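Local coordinates for RagB/SusD domain protein (PDB 5J5U) that binds chitin and, as a SusD homologue encoded in a chitin utilization locus, probably captures chitin chains at the outer membrane, at residues P95-V109 with D153-S167. Numbering follows the deposited sequence.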
# COMPACT_ATOMS: atom_id res chain seq x y z
N PRO A 95 -5.33 32.56 9.30
CA PRO A 95 -6.57 31.86 9.64
C PRO A 95 -7.40 31.52 8.41
O PRO A 95 -8.21 30.60 8.45
CB PRO A 95 -7.30 32.85 10.55
CG PRO A 95 -6.76 34.18 10.14
CD PRO A 95 -5.33 33.95 9.76
N ALA A 96 -7.22 32.29 7.34
CA ALA A 96 -7.88 32.00 6.06
C ALA A 96 -7.13 30.91 5.29
O ALA A 96 -7.44 30.62 4.14
CB ALA A 96 -7.98 33.27 5.21
N ALA A 97 -6.13 30.31 5.95
CA ALA A 97 -5.33 29.25 5.35
C ALA A 97 -5.27 28.02 6.25
O ALA A 97 -4.57 27.05 5.95
CB ALA A 97 -3.92 29.76 5.07
N SER A 98 -6.03 28.04 7.33
CA SER A 98 -5.92 26.97 8.31
C SER A 98 -6.31 25.63 7.70
O SER A 98 -5.60 24.63 7.88
CB SER A 98 -6.80 27.30 9.52
OG SER A 98 -6.89 26.22 10.42
N ASN A 99 -7.36 25.63 6.90
CA ASN A 99 -7.80 24.41 6.22
C ASN A 99 -6.73 23.85 5.30
O ASN A 99 -6.62 22.63 5.15
CB ASN A 99 -9.08 24.66 5.44
CG ASN A 99 -10.31 24.59 6.32
OD1 ASN A 99 -10.27 24.05 7.44
ND2 ASN A 99 -11.42 25.13 5.83
N MET A 100 -5.94 24.73 4.69
CA MET A 100 -4.86 24.25 3.84
C MET A 100 -3.77 23.68 4.73
O MET A 100 -3.23 22.60 4.45
CB MET A 100 -4.30 25.36 2.96
CG MET A 100 -3.35 24.84 1.90
SD MET A 100 -4.17 24.37 0.36
CE MET A 100 -4.70 26.00 -0.19
N ASN A 101 -3.47 24.40 5.80
CA ASN A 101 -2.46 23.99 6.76
C ASN A 101 -2.74 22.58 7.27
O ASN A 101 -1.84 21.77 7.42
CB ASN A 101 -2.39 24.99 7.91
CG ASN A 101 -1.34 24.64 8.94
OD1 ASN A 101 -1.63 23.99 9.94
ND2 ASN A 101 -0.10 25.08 8.70
N ALA A 102 -4.00 22.31 7.54
CA ALA A 102 -4.40 20.99 8.01
C ALA A 102 -4.21 19.96 6.88
O ALA A 102 -3.63 18.88 7.10
CB ALA A 102 -5.84 21.01 8.51
N VAL A 103 -4.67 20.31 5.68
CA VAL A 103 -4.59 19.39 4.55
C VAL A 103 -3.12 19.00 4.30
O VAL A 103 -2.77 17.81 4.25
CB VAL A 103 -5.22 20.01 3.27
CG1 VAL A 103 -4.76 19.27 2.03
CG2 VAL A 103 -6.75 19.98 3.36
N ALA A 104 -2.26 20.00 4.21
CA ALA A 104 -0.85 19.77 4.04
C ALA A 104 -0.33 18.84 5.13
O ALA A 104 0.42 17.91 4.83
CB ALA A 104 -0.10 21.08 4.06
N LYS A 105 -0.75 19.05 6.37
CA LYS A 105 -0.26 18.20 7.47
C LYS A 105 -0.68 16.75 7.27
O LYS A 105 0.13 15.81 7.47
CB LYS A 105 -0.73 18.72 8.84
CG LYS A 105 0.24 19.73 9.46
CD LYS A 105 -0.26 20.29 10.79
CE LYS A 105 -1.66 20.84 10.64
NZ LYS A 105 -2.10 21.59 11.83
N ILE A 106 -1.94 16.56 6.85
CA ILE A 106 -2.44 15.22 6.53
C ILE A 106 -1.58 14.66 5.39
O ILE A 106 -1.09 13.53 5.47
CB ILE A 106 -3.94 15.24 6.17
CG1 ILE A 106 -4.76 15.70 7.37
CG2 ILE A 106 -4.44 13.86 5.80
CD1 ILE A 106 -6.19 15.95 7.05
N MET A 107 -1.35 15.48 4.37
CA MET A 107 -0.51 15.05 3.27
C MET A 107 0.82 14.56 3.84
O MET A 107 1.30 13.49 3.46
CB MET A 107 -0.26 16.17 2.26
CG MET A 107 -1.42 16.45 1.34
SD MET A 107 -1.85 15.09 0.24
CE MET A 107 -0.39 14.93 -0.78
N LYS A 108 1.38 15.32 4.79
CA LYS A 108 2.74 15.06 5.21
C LYS A 108 2.82 13.70 5.87
O LYS A 108 3.83 13.00 5.74
CB LYS A 108 3.27 16.15 6.14
CG LYS A 108 4.60 15.77 6.80
CD LYS A 108 5.54 16.95 6.92
CE LYS A 108 5.37 17.68 8.23
NZ LYS A 108 5.30 16.77 9.40
N VAL A 109 1.72 13.28 6.51
CA VAL A 109 1.73 11.97 7.14
C VAL A 109 1.74 10.90 6.04
O VAL A 109 2.55 9.98 6.07
CB VAL A 109 0.53 11.78 8.11
CG1 VAL A 109 0.50 10.36 8.65
CG2 VAL A 109 0.62 12.79 9.26
N ASP A 153 -0.56 14.88 14.68
CA ASP A 153 -0.95 15.67 13.53
C ASP A 153 -2.33 15.29 12.97
O ASP A 153 -3.07 16.16 12.56
CB ASP A 153 0.08 15.56 12.43
CG ASP A 153 1.25 16.45 12.67
OD1 ASP A 153 1.18 17.24 13.62
OD2 ASP A 153 2.22 16.39 11.89
N LEU A 154 -2.65 14.00 12.90
CA LEU A 154 -3.96 13.60 12.38
C LEU A 154 -5.11 14.01 13.31
O LEU A 154 -6.16 14.50 12.85
CB LEU A 154 -4.00 12.09 12.15
CG LEU A 154 -3.04 11.64 11.05
CD1 LEU A 154 -2.91 10.12 11.02
CD2 LEU A 154 -3.47 12.20 9.69
N ASP A 155 -4.91 13.83 14.61
CA ASP A 155 -5.87 14.28 15.61
C ASP A 155 -6.15 15.78 15.47
O ASP A 155 -7.30 16.23 15.18
CB ASP A 155 -5.35 13.95 16.99
CG ASP A 155 -6.27 14.39 18.09
OD1 ASP A 155 -7.12 13.57 18.52
OD2 ASP A 155 -6.16 15.57 18.51
N GLU A 156 -5.09 16.56 15.61
CA GLU A 156 -5.22 18.00 15.55
C GLU A 156 -5.71 18.50 14.20
O GLU A 156 -6.40 19.51 14.15
CB GLU A 156 -3.90 18.68 15.89
CG GLU A 156 -3.47 18.42 17.31
CD GLU A 156 -2.13 19.03 17.61
OE1 GLU A 156 -1.54 19.66 16.70
OE2 GLU A 156 -1.67 18.90 18.76
N SER A 157 -5.35 17.82 13.12
CA SER A 157 -5.75 18.25 11.79
C SER A 157 -7.22 17.98 11.53
O SER A 157 -7.89 18.75 10.85
CB SER A 157 -4.90 17.59 10.73
OG SER A 157 -3.58 18.08 10.83
N PHE A 158 -7.71 16.87 12.09
CA PHE A 158 -9.13 16.59 12.08
C PHE A 158 -9.89 17.72 12.75
O PHE A 158 -10.83 18.29 12.18
CB PHE A 158 -9.45 15.28 12.78
CG PHE A 158 -10.92 15.06 12.97
CD1 PHE A 158 -11.73 14.72 11.90
CD2 PHE A 158 -11.50 15.23 14.22
CE1 PHE A 158 -13.09 14.53 12.08
CE2 PHE A 158 -12.86 15.04 14.40
CZ PHE A 158 -13.66 14.69 13.33
N THR A 159 -9.48 18.03 13.98
CA THR A 159 -10.13 19.10 14.73
C THR A 159 -9.99 20.49 14.05
O THR A 159 -10.90 21.32 14.11
CB THR A 159 -9.57 19.14 16.16
OG1 THR A 159 -9.84 17.87 16.79
CG2 THR A 159 -10.19 20.27 16.97
N GLN A 160 -8.86 20.72 13.39
CA GLN A 160 -8.54 22.03 12.82
C GLN A 160 -9.32 22.35 11.55
O GLN A 160 -9.64 23.52 11.29
CB GLN A 160 -7.04 22.09 12.57
CG GLN A 160 -6.53 23.25 11.74
CD GLN A 160 -5.01 23.28 11.68
OE1 GLN A 160 -4.34 22.61 12.47
NE2 GLN A 160 -4.46 24.04 10.74
N LEU A 161 -9.64 21.34 10.75
CA LEU A 161 -10.48 21.52 9.55
C LEU A 161 -11.83 22.13 9.94
O LEU A 161 -12.60 21.51 10.69
CB LEU A 161 -10.67 20.19 8.82
CG LEU A 161 -9.46 19.69 8.04
CD1 LEU A 161 -9.70 18.31 7.47
CD2 LEU A 161 -9.13 20.66 6.93
N ASN A 162 -12.14 23.32 9.44
CA ASN A 162 -13.33 24.01 9.90
C ASN A 162 -13.98 24.87 8.80
O ASN A 162 -13.33 25.23 7.82
CB ASN A 162 -12.95 24.87 11.13
CG ASN A 162 -14.11 25.64 11.72
OD1 ASN A 162 -14.89 26.29 11.03
ND2 ASN A 162 -14.22 25.58 13.05
N ALA A 163 -15.26 25.18 8.98
CA ALA A 163 -16.02 26.00 8.03
C ALA A 163 -15.37 27.37 7.82
O ALA A 163 -15.58 28.02 6.79
CB ALA A 163 -17.45 26.16 8.52
N SER A 164 -14.61 27.82 8.81
CA SER A 164 -13.97 29.13 8.77
C SER A 164 -12.46 29.05 8.50
O SER A 164 -11.73 30.00 8.78
CB SER A 164 -14.20 29.84 10.11
OG SER A 164 -15.44 29.47 10.68
N GLY A 165 -12.00 27.92 7.96
CA GLY A 165 -10.58 27.72 7.71
C GLY A 165 -10.03 28.20 6.37
O GLY A 165 -8.85 28.00 6.06
N GLY A 166 -10.87 28.84 5.56
CA GLY A 166 -10.45 29.29 4.24
C GLY A 166 -10.70 28.18 3.25
O GLY A 166 -11.20 27.12 3.62
N SER A 167 -10.33 28.40 2.00
CA SER A 167 -10.59 27.43 0.95
C SER A 167 -9.34 26.57 0.65
O SER A 167 -8.21 27.00 0.85
CB SER A 167 -11.07 28.17 -0.31
OG SER A 167 -11.23 27.30 -1.42
O HOH W 1 -7.36 27.53 3.68
O HOH W 2 4.67 17.27 12.17
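Gln160 inserts its side chain as a knob among Ser98, Asn101, Ala102 and Lys105 of helix 98-109. CG stands anti to the backbone N (chi1 168°) and the chain is extended beyond it, which carries the amide to Asn101 and Lys105. NE2 donates to Asn101 OD1 at 2.9 Å, the two amide planes being nearly coplanar (16° apart). It also donates to Ser98 O, which lies 3.1 Å away and is met from above its carbonyl plane. Lys105 NZ donates to Gln160 OE1 at 2.5 Å, a distance short enough to be taken with caution; the two acceptors facing NE2 already favour this way round for the amide.

Asn99, buried, works on the loop that follows helix 153-160. Its OD1 accepts from Asn162 N (2.8 Å) on a lone pair. ND2 donates to Asn162 O (2.8 Å), which lies in the plane of the Asn99 amide, and to Gly166 O (3.0 Å); main-chain atoms of the loop thus engage both ends of the amide. Its own N bonds to Gly165 O at 2.9 Å, which ties the first turn of helix 98-109 to the type I turn 162-165.

Apolar contacts continue the interface: Leu161 CD2 meets Ala102 CB at 3.7 Å, and Ile106 and Val109 pack on Leu154. The helices run nearly antiparallel (152°), as neighbours in this largely helical SusD-like fold; helix 178-195 touches Val103, Ile106 and Leu154, and helix 66-90 lies against Ala104, Lys105 and Lys108.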